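Local structure of Tol-Pal system protein TolA (Pseudomonas aeruginosa, 1LR0) at residues V26-I34 and S107-I115; S47-L57 and A69-F80. The protein is the TolA component of the Tol-Pal system, here its C-terminal periplasmic domain, and probably helps in outer membrane invagination during division and in keeping that membrane intact. One frame throughout, in Å; residues are numbered along the deposited sequence.

Contact 1 (V26-I34 and S107-I115); sequences VTGSLDDLI and SLYRQRRII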
loop_
_atom_site.group_PDB
_atom_site.type_symbol
_atom_site.label_atom_id
_atom_site.label_comp_id
_atom_site.label_asym_id
_atom_site.label_seq_id
_atom_site.Cartn_x
_atom_site.Cartn_y
_atom_site.Cartn_z
ATOM N N VAL A 26 4.955 -2.934 -10.234
ATOM C CA VAL A 26 5.217 -3.667 -9.016
ATOM C C VAL A 26 4.524 -3.006 -7.856
ATOM O O VAL A 26 3.847 -3.627 -7.089
ATOM C CB VAL A 26 6.778 -3.757 -8.744
ATOM C CG1 VAL A 26 7.061 -4.274 -7.364
ATOM C CG2 VAL A 26 7.405 -4.727 -9.766
ATOM N N THR A 27 4.745 -1.738 -7.725
ATOM C CA THR A 27 4.174 -0.971 -6.686
ATOM C C THR A 27 2.625 -0.925 -6.832
ATOM O O THR A 27 1.915 -0.910 -5.829
ATOM C CB THR A 27 4.861 0.412 -6.746
ATOM O OG1 THR A 27 6.219 0.249 -6.263
ATOM C CG2 THR A 27 4.314 1.370 -5.758
ATOM N N GLY A 28 2.146 -0.948 -8.079
ATOM C CA GLY A 28 0.739 -0.955 -8.383
ATOM C C GLY A 28 0.142 -2.253 -7.908
ATOM O O GLY A 28 -0.935 -2.296 -7.318
ATOM N N SER A 29 0.816 -3.332 -8.216
ATOM C CA SER A 29 0.371 -4.605 -7.885
ATOM C C SER A 29 0.406 -4.812 -6.335
ATOM O O SER A 29 -0.532 -5.353 -5.725
ATOM C CB SER A 29 1.241 -5.612 -8.571
ATOM O OG SER A 29 0.882 -6.911 -8.087
ATOM N N LEU A 30 1.457 -4.363 -5.686
ATOM C CA LEU A 30 1.501 -4.496 -4.232
ATOM C C LEU A 30 0.494 -3.574 -3.469
ATOM O O LEU A 30 -0.034 -3.979 -2.441
ATOM C CB LEU A 30 2.927 -4.269 -3.743
ATOM C CG LEU A 30 3.823 -5.475 -4.027
ATOM C CD1 LEU A 30 5.294 -5.046 -3.949
ATOM C CD2 LEU A 30 3.490 -6.714 -3.087
ATOM N N ASP A 31 0.256 -2.366 -3.954
ATOM C CA ASP A 31 -0.680 -1.443 -3.350
ATOM C C ASP A 31 -2.086 -2.009 -3.541
ATOM O O ASP A 31 -2.902 -1.897 -2.621
ATOM C CB ASP A 31 -0.595 0.002 -3.874
ATOM C CG ASP A 31 0.674 0.728 -3.384
ATOM O OD1 ASP A 31 1.430 0.157 -2.519
ATOM O OD2 ASP A 31 0.979 1.860 -3.806
ATOM N N ASP A 32 -2.324 -2.631 -4.688
ATOM C CA ASP A 32 -3.585 -3.308 -4.938
ATOM C C ASP A 32 -3.796 -4.447 -3.921
ATOM O O ASP A 32 -4.908 -4.576 -3.369
ATOM C CB ASP A 32 -3.681 -3.909 -6.311
ATOM C CG ASP A 32 -3.912 -2.914 -7.398
ATOM O OD1 ASP A 32 -4.346 -1.780 -7.093
ATOM O OD2 ASP A 32 -3.692 -3.281 -8.630
ATOM N N LEU A 33 -2.753 -5.246 -3.712
ATOM C CA LEU A 33 -2.813 -6.312 -2.727
ATOM C C LEU A 33 -3.144 -5.724 -1.349
ATOM O O LEU A 33 -4.031 -6.188 -0.679
ATOM C CB LEU A 33 -1.559 -7.179 -2.772
ATOM C CG LEU A 33 -1.423 -8.303 -1.729
ATOM C CD1 LEU A 33 -2.396 -9.329 -2.103
ATOM C CD2 LEU A 33 -0.044 -8.850 -1.721
ATOM N N ILE A 34 -2.483 -4.661 -0.939
ATOM C CA ILE A 34 -2.766 -4.112 0.372
ATOM C C ILE A 34 -4.228 -3.716 0.452
ATOM O O ILE A 34 -4.976 -4.070 1.372
ATOM C CB ILE A 34 -1.885 -2.919 0.616
ATOM C CG1 ILE A 34 -0.429 -3.347 0.804
ATOM C CG2 ILE A 34 -2.355 -2.124 1.806
ATOM C CD1 ILE A 34 0.514 -2.151 0.856
ATOM N N SER A 107 12.857 1.261 1.225
ATOM C CA SER A 107 12.640 2.588 0.735
ATOM C C SER A 107 11.121 2.867 0.666
ATOM O O SER A 107 10.702 3.953 0.956
ATOM C CB SER A 107 13.201 2.693 -0.661
ATOM O OG SER A 107 12.602 3.802 -1.328
ATOM N N LEU A 108 10.371 1.853 0.267
ATOM C CA LEU A 108 8.995 2.032 -0.069
ATOM C C LEU A 108 7.931 1.424 0.818
ATOM O O LEU A 108 6.786 1.938 0.820
ATOM C CB LEU A 108 8.794 1.453 -1.428
ATOM C CG LEU A 108 9.325 2.421 -2.503
ATOM C CD1 LEU A 108 9.269 1.764 -3.846
ATOM C CD2 LEU A 108 8.528 3.735 -2.547
ATOM N N TYR A 109 8.261 0.341 1.511
ATOM C CA TYR A 109 7.224 -0.471 2.173
ATOM C C TYR A 109 7.411 -0.686 3.600
ATOM O O TYR A 109 6.472 -1.095 4.291
ATOM C CB TYR A 109 6.985 -1.803 1.489
ATOM C CG TYR A 109 6.187 -1.627 0.203
ATOM C CD1 TYR A 109 6.817 -1.454 -1.043
ATOM C CD2 TYR A 109 4.811 -1.526 0.232
ATOM C CE1 TYR A 109 6.087 -1.325 -2.203
ATOM C CE2 TYR A 109 4.071 -1.305 -0.967
ATOM C CZ TYR A 109 4.722 -1.196 -2.165
ATOM O OH TYR A 109 4.029 -1.004 -3.383
ATOM N N ARG A 110 8.595 -0.369 4.119
ATOM C CA ARG A 110 8.745 -0.369 5.543
ATOM C C ARG A 110 7.826 0.593 6.269
ATOM O O ARG A 110 7.301 0.304 7.396
ATOM C CB ARG A 110 10.231 -0.138 5.928
ATOM C CG ARG A 110 10.504 -0.434 7.374
ATOM C CD ARG A 110 12.002 -0.326 7.772
ATOM N NE ARG A 110 12.882 -1.360 7.200
ATOM C CZ ARG A 110 13.209 -2.538 7.812
ATOM N NH1 ARG A 110 12.689 -2.877 8.971
ATOM N NH2 ARG A 110 14.051 -3.387 7.246
ATOM N N GLN A 111 7.592 1.759 5.681
ATOM C CA GLN A 111 6.634 2.675 6.222
ATOM C C GLN A 111 5.931 3.112 4.947
ATOM O O GLN A 111 6.590 3.564 4.030
ATOM C CB GLN A 111 7.280 3.876 6.886
ATOM C CG GLN A 111 7.694 3.705 8.361
ATOM C CD GLN A 111 7.700 5.062 9.071
ATOM O OE1 GLN A 111 7.440 5.128 10.247
ATOM N NE2 GLN A 111 7.962 6.147 8.323
ATOM N N ARG A 112 4.644 2.855 4.805
ATOM C CA ARG A 112 3.967 3.212 3.543
ATOM C C ARG A 112 2.613 3.870 3.854
ATOM O O ARG A 112 1.867 3.311 4.683
ATOM C CB ARG A 112 3.694 2.038 2.612
ATOM C CG ARG A 112 3.441 2.530 1.131
ATOM C CD ARG A 112 3.635 1.575 0.025
ATOM N NE ARG A 112 3.178 2.033 -1.295
ATOM C CZ ARG A 112 3.875 2.793 -2.129
ATOM N NH1 ARG A 112 5.108 3.157 -1.827
ATOM N NH2 ARG A 112 3.341 3.129 -3.304
ATOM N N ARG A 113 2.278 5.005 3.226
ATOM C CA ARG A 113 0.983 5.633 3.448
ATOM C C ARG A 113 0.057 5.255 2.346
ATOM O O ARG A 113 0.344 5.550 1.168
ATOM C CB ARG A 113 1.161 7.149 3.484
ATOM C CG ARG A 113 1.910 7.660 4.684
ATOM C CD ARG A 113 2.223 9.194 4.618
ATOM N NE ARG A 113 2.735 9.605 5.902
ATOM C CZ ARG A 113 3.953 9.302 6.382
ATOM N NH1 ARG A 113 4.836 8.614 5.659
ATOM N NH2 ARG A 113 4.319 9.707 7.602
ATOM N N ILE A 114 -1.070 4.654 2.700
ATOM C CA ILE A 114 -2.077 4.235 1.686
ATOM C C ILE A 114 -3.402 4.949 1.997
ATOM O O ILE A 114 -3.769 5.106 3.144
ATOM C CB ILE A 114 -2.277 2.740 1.854
ATOM C CG1 ILE A 114 -0.985 1.946 1.550
ATOM C CG2 ILE A 114 -3.344 2.237 0.957
ATOM C CD1 ILE A 114 -0.622 1.974 0.080
ATOM N N ILE A 115 -4.095 5.402 0.968
ATOM C CA ILE A 115 -5.368 6.034 1.123
ATOM C C ILE A 115 -6.422 5.015 0.961
ATOM O O ILE A 115 -6.455 4.287 -0.015
ATOM C CB ILE A 115 -5.503 7.125 0.048
ATOM C CG1 ILE A 115 -4.528 8.279 0.384
ATOM C CG2 ILE A 115 -6.942 7.685 0.012
ATOM C CD1 ILE A 115 -4.507 9.325 -0.769
#

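Contact 2 (S47-L57 and A69-F80); sequences SARNGMSVEVL and ASVSRSSGDKPF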
loop_
_atom_site.group_PDB
_atom_site.type_symbol
_atom_site.label_atom_id
_atom_site.label_comp_id
_atom_site.label_asym_id
_atom_site.label_seq_id
_atom_site.Cartn_x
_atom_site.Cartn_y
_atom_site.Cartn_z
ATOM N N SER A 47 -21.272 5.110 10.058
ATOM C CA SER A 47 -21.050 6.463 9.553
ATOM C C SER A 47 -20.280 6.545 8.234
ATOM O O SER A 47 -20.145 7.605 7.679
ATOM C CB SER A 47 -20.267 7.296 10.607
ATOM O OG SER A 47 -19.051 6.614 10.971
ATOM N N ALA A 48 -19.775 5.424 7.733
ATOM C CA ALA A 48 -19.056 5.447 6.502
ATOM C C ALA A 48 -19.878 5.937 5.364
ATOM O O ALA A 48 -21.054 5.600 5.265
ATOM C CB ALA A 48 -18.429 4.106 6.190
ATOM N N ARG A 49 -19.275 6.763 4.516
ATOM C CA ARG A 49 -19.990 7.253 3.331
ATOM C C ARG A 49 -19.074 7.301 2.110
ATOM O O ARG A 49 -17.901 7.607 2.267
ATOM C CB ARG A 49 -20.524 8.669 3.539
ATOM C CG ARG A 49 -21.692 8.747 4.549
ATOM C CD ARG A 49 -22.934 8.072 4.174
ATOM N NE ARG A 49 -23.940 8.476 5.178
ATOM C CZ ARG A 49 -24.127 7.908 6.304
ATOM N NH1 ARG A 49 -23.449 6.820 6.613
ATOM N NH2 ARG A 49 -25.011 8.424 7.132
ATOM N N ASN A 50 -19.630 7.110 0.935
ATOM C CA ASN A 50 -18.920 7.434 -0.304
ATOM C C ASN A 50 -18.360 8.861 -0.256
ATOM O O ASN A 50 -19.035 9.789 0.212
ATOM C CB ASN A 50 -19.828 7.256 -1.511
ATOM C CG ASN A 50 -19.882 5.798 -1.949
ATOM O OD1 ASN A 50 -20.444 4.920 -1.233
ATOM N ND2 ASN A 50 -19.288 5.521 -3.076
ATOM N N GLY A 51 -17.146 9.044 -0.749
ATOM C CA GLY A 51 -16.584 10.391 -0.774
ATOM C C GLY A 51 -15.548 10.607 0.287
ATOM O O GLY A 51 -14.865 11.598 0.318
HETATM N N MSE A 52 -15.534 9.731 1.294
HETATM C CA MSE A 52 -14.536 9.841 2.343
HETATM C C MSE A 52 -13.200 9.207 1.926
HETATM O O MSE A 52 -13.168 8.221 1.132
HETATM C CB MSE A 52 -15.065 9.121 3.669
HETATM C CG MSE A 52 -16.273 9.788 4.319
HETATM SE SE MSE A 52 -16.677 8.694 5.933
HETATM C CE MSE A 52 -18.028 10.000 6.647
ATOM N N SER A 53 -12.105 9.696 2.553
ATOM C CA SER A 53 -10.776 9.176 2.346
ATOM C C SER A 53 -9.983 9.242 3.602
ATOM O O SER A 53 -10.007 10.274 4.258
ATOM C CB SER A 53 -10.006 10.100 1.310
ATOM O OG SER A 53 -10.439 9.790 0.048
ATOM N N VAL A 54 -9.342 8.159 4.005
ATOM C CA VAL A 54 -8.423 8.218 5.122
ATOM C C VAL A 54 -7.049 7.736 4.683
ATOM O O VAL A 54 -6.949 6.723 3.962
ATOM C CB VAL A 54 -8.898 7.396 6.329
ATOM C CG1 VAL A 54 -9.044 5.866 5.968
ATOM C CG2 VAL A 54 -7.940 7.522 7.503
ATOM N N GLU A 55 -6.001 8.488 5.016
ATOM C CA GLU A 55 -4.638 8.007 4.781
ATOM C C GLU A 55 -4.106 7.337 6.066
ATOM O O GLU A 55 -4.086 7.923 7.132
ATOM C CB GLU A 55 -3.590 9.073 4.337
ATOM C CG GLU A 55 -2.295 8.508 3.777
ATOM C CD GLU A 55 -1.440 9.718 3.338
ATOM O OE1 GLU A 55 -1.592 10.606 4.150
ATOM O OE2 GLU A 55 -0.759 9.799 2.305
ATOM N N VAL A 56 -3.582 6.144 5.900
ATOM C CA VAL A 56 -3.049 5.367 6.978
ATOM C C VAL A 56 -1.610 5.052 6.740
ATOM O O VAL A 56 -1.270 4.599 5.657
ATOM C CB VAL A 56 -3.818 3.976 7.035
ATOM C CG1 VAL A 56 -3.171 3.095 8.040
ATOM C CG2 VAL A 56 -5.300 4.227 7.364
ATOM N N LEU A 57 -0.785 5.232 7.768
ATOM C CA LEU A 57 0.630 4.814 7.723
ATOM C C LEU A 57 0.710 3.458 8.293
ATOM O O LEU A 57 0.305 3.206 9.392
ATOM C CB LEU A 57 1.423 5.810 8.553
ATOM C CG LEU A 57 2.853 5.354 8.717
ATOM C CD1 LEU A 57 3.620 5.611 7.458
ATOM C CD2 LEU A 57 3.404 6.150 9.902
ATOM N N ALA A 69 -0.154 0.610 12.490
ATOM C CA ALA A 69 -0.983 1.348 11.525
ATOM C C ALA A 69 -1.541 2.506 12.308
ATOM O O ALA A 69 -1.935 2.368 13.510
ATOM C CB ALA A 69 -2.055 0.467 11.031
ATOM N N SER A 70 -1.488 3.667 11.701
ATOM C CA SER A 70 -2.032 4.828 12.301
ATOM C C SER A 70 -2.554 5.799 11.218
ATOM O O SER A 70 -2.119 5.776 10.095
ATOM C CB SER A 70 -0.964 5.560 13.104
ATOM O OG SER A 70 0.142 5.795 12.245
ATOM N N VAL A 71 -3.418 6.686 11.630
ATOM C CA VAL A 71 -3.988 7.693 10.733
ATOM C C VAL A 71 -2.934 8.731 10.420
ATOM O O VAL A 71 -2.456 9.446 11.295
ATOM C CB VAL A 71 -5.098 8.310 11.409
ATOM C CG1 VAL A 71 -5.593 9.451 10.548
ATOM C CG2 VAL A 71 -6.253 7.257 11.584
ATOM N N SER A 72 -2.626 8.875 9.147
ATOM C CA SER A 72 -1.745 9.977 8.712
ATOM C C SER A 72 -2.563 11.206 8.262
ATOM O O SER A 72 -2.076 12.331 8.354
ATOM C CB SER A 72 -0.784 9.524 7.585
ATOM O OG SER A 72 -1.514 8.927 6.527
ATOM N N ARG A 73 -3.747 11.002 7.652
ATOM C CA ARG A 73 -4.662 12.131 7.375
ATOM C C ARG A 73 -6.038 11.625 7.598
ATOM O O ARG A 73 -6.477 10.714 6.925
ATOM C CB ARG A 73 -4.486 12.695 5.967
ATOM C CG ARG A 73 -5.327 13.941 5.633
ATOM C CD ARG A 73 -5.213 14.343 4.126
ATOM N NE ARG A 73 -3.855 14.820 3.777
ATOM C CZ ARG A 73 -3.364 16.005 4.124
ATOM N NH1 ARG A 73 -4.057 16.866 4.808
ATOM N NH2 ARG A 73 -2.144 16.359 3.758
ATOM N N SER A 74 -6.712 12.234 8.539
ATOM C CA SER A 74 -8.042 11.828 8.910
ATOM C C SER A 74 -9.050 12.049 7.809
ATOM O O SER A 74 -8.945 13.004 7.039
ATOM C CB SER A 74 -8.495 12.572 10.160
ATOM O OG SER A 74 -9.881 12.284 10.409
ATOM N N SER A 75 -10.063 11.167 7.737
ATOM C CA SER A 75 -11.217 11.365 6.886
ATOM C C SER A 75 -12.179 12.455 7.360
ATOM O O SER A 75 -13.108 12.839 6.602
ATOM C CB SER A 75 -12.054 10.079 6.812
ATOM O OG SER A 75 -12.670 9.793 8.046
ATOM N N GLY A 76 -12.017 12.845 8.609
ATOM C CA GLY A 76 -12.980 13.716 9.263
ATOM C C GLY A 76 -14.055 12.925 10.051
ATOM O O GLY A 76 -14.876 13.511 10.776
ATOM N N ASP A 77 -14.066 11.586 9.903
ATOM C CA ASP A 77 -15.009 10.736 10.622
ATOM C C ASP A 77 -14.211 9.734 11.399
ATOM O O ASP A 77 -13.547 8.843 10.862
ATOM C CB ASP A 77 -15.942 10.044 9.621
ATOM C CG ASP A 77 -16.964 9.172 10.296
ATOM O OD1 ASP A 77 -17.930 9.721 10.856
ATOM O OD2 ASP A 77 -16.834 7.908 10.394
ATOM N N LYS A 78 -14.211 9.875 12.700
ATOM C CA LYS A 78 -13.321 9.040 13.503
ATOM C C LYS A 78 -13.644 7.522 13.455
ATOM O O LYS A 78 -12.781 6.730 13.434
ATOM C CB LYS A 78 -13.326 9.585 14.923
ATOM C CG LYS A 78 -12.465 8.770 15.880
ATOM C CD LYS A 78 -12.146 9.536 17.184
ATOM C CE LYS A 78 -11.577 8.610 18.273
ATOM N NZ LYS A 78 -11.597 9.366 19.582
ATOM N N PRO A 79 -14.910 7.105 13.433
ATOM C CA PRO A 79 -15.180 5.686 13.296
ATOM C C PRO A 79 -14.688 5.080 11.973
ATOM O O PRO A 79 -14.176 3.947 11.953
ATOM C CB PRO A 79 -16.693 5.578 13.463
ATOM C CG PRO A 79 -17.082 6.902 14.149
ATOM C CD PRO A 79 -16.116 7.883 13.693
ATOM N N PHE A 80 -14.839 5.783 10.857
ATOM C CA PHE A 80 -14.228 5.254 9.620
ATOM C C PHE A 80 -12.749 5.180 9.730
ATOM O O PHE A 80 -12.155 4.166 9.417
ATOM C CB PHE A 80 -14.620 6.108 8.362
ATOM C CG PHE A 80 -13.935 5.663 7.158
ATOM C CD1 PHE A 80 -13.191 6.570 6.385
ATOM C CD2 PHE A 80 -13.979 4.326 6.814
ATOM C CE1 PHE A 80 -12.512 6.145 5.330
ATOM C CE2 PHE A 80 -13.326 3.884 5.711
ATOM C CZ PHE A 80 -12.535 4.807 4.935
HETATM O O HOH W 1 -12.929 12.251 3.886
HETATM O O HOH W 2 -7.666 12.027 4.121
HETATM O O HOH W 3 -3.230 12.444 2.399
HETATM O O HOH W 4 1.763 3.395 11.806
#

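Contact 1 (V26-I34 and S107-I115)
T27 lays its methyl against two groups of the segment 107-115 at once: T27 CG2 comes to 3.2 Å from NH2 of R112 and also touches the hydroxyl of Y109. Its own OG1 makes a weak bond back to the carbonyl of G23 in the same helix. One turn on, L30 points toward 107-115 and sets its CB 3.9 Å from CZ of Y109; the hydroxyl of that ring lies close to T27 CG2, L30 CB and D31 OD1 together. D31 carries the polar part. R112 grips it side-on with two nitrogens: R112 NH2 gives a straight bond of 2.7 Å (165° at the hydrogen) to the syn lone pair of D31 OD2, while R112 NE reaches D31 OD1 less directly, bent to 137°. The arginine chain, extended from CG to NE, delivers the guanidinium edge to the carboxylate. D31 OD1 takes a second donor, Y109 OH, at 3.0 Å, which arrives from above the carboxylate plane. I34 ends the walk with apolar packing: its CD1 lies at the ring edge of Y109, 4.1 Å from CE2, and its CG2 faces CG1 of I114. I58 of the central strand touches both isoleucines. The axes of helix 26-34 and strand 111-115 run 66° apart, the helix packed against one face of the sheet. With three donors shared between its two oxygens, the D31 carboxylate is fixed in rotation, and the paired arginine would be expected to stabilise its charged form.

Contact 2 (S47-L57 and A69-F80)
E55 O takes two backbone donors from neighbouring residues, S72 N at 2.7 Å and R73 N at 3.1 Å, both approaching from the same face of its carbonyl plane. This is a classic beta bulge: S72 and R73 together face E55, and the register slips by one residue before V56 meets V71. E55 N closes the pair by donating to R73 O. Beyond the bulge, L57 and S70 form a regular antiparallel hydrogen-bonded pair: L57 N donates to S70 O at 2.7 Å and S70 N returns a bond to L57 O. Water 4 joins L57 O to S70 OG at that end, and water 3 links the R73 NE to E55 OE1, the latter bond weak. The two segments belong to the hairpin of strands 54-60 and 66-73 in the TonB C-terminal family domain; a short loop, 74-77, then leads into helix 78-91. As the chain leaves the hairpin, S74 and S75 each make an ST turn, and both hydroxyls also bond to D81. D77 then N-caps the helix: D77 OD2 accepts from F80 N on the anti side and from S47 OG, 2.6 Å away, on the syn side. Two donors therefore hold this carboxylate from two parts of the chain. Selenomethionine M52, extended beyond CG, slides past F80 in the opposite direction, a Met-aromatic contact with M52 SE 4.9 Å from the F80 ring centroid and oblique to it; its CE rests on D77 CB. F80, with CG anti to its backbone N (chi1 175°), sends its ring toward V54, and V54 CG1 lies 3.5 Å from F80 CE1. P118 and L121 of helix 118-123 also touch the F80 side chain.

Overall arrangement
From the N terminus, the long helix 4-41 supplies the first half of contact 1, and its partner 107-115 comes 73 residues on. Contact 2 falls wholly within that excursion: strand 54-60 begins in 47-57, the chain turns between 60 and 66, and strand 66-73 returns into 69-80, closing the smaller loop, so it lies inside the larger and the two do not cross. Helices 78-91 and 102-108 then lead back to contact 1. The centres are about 18 Å apart, yet both contacts reach one antiparallel sheet, where strand 54-60 sits between 66-73 and 111-116. I114 O probably bonds V56 N across that seam, joining the hairpin to the strand packed on the helix.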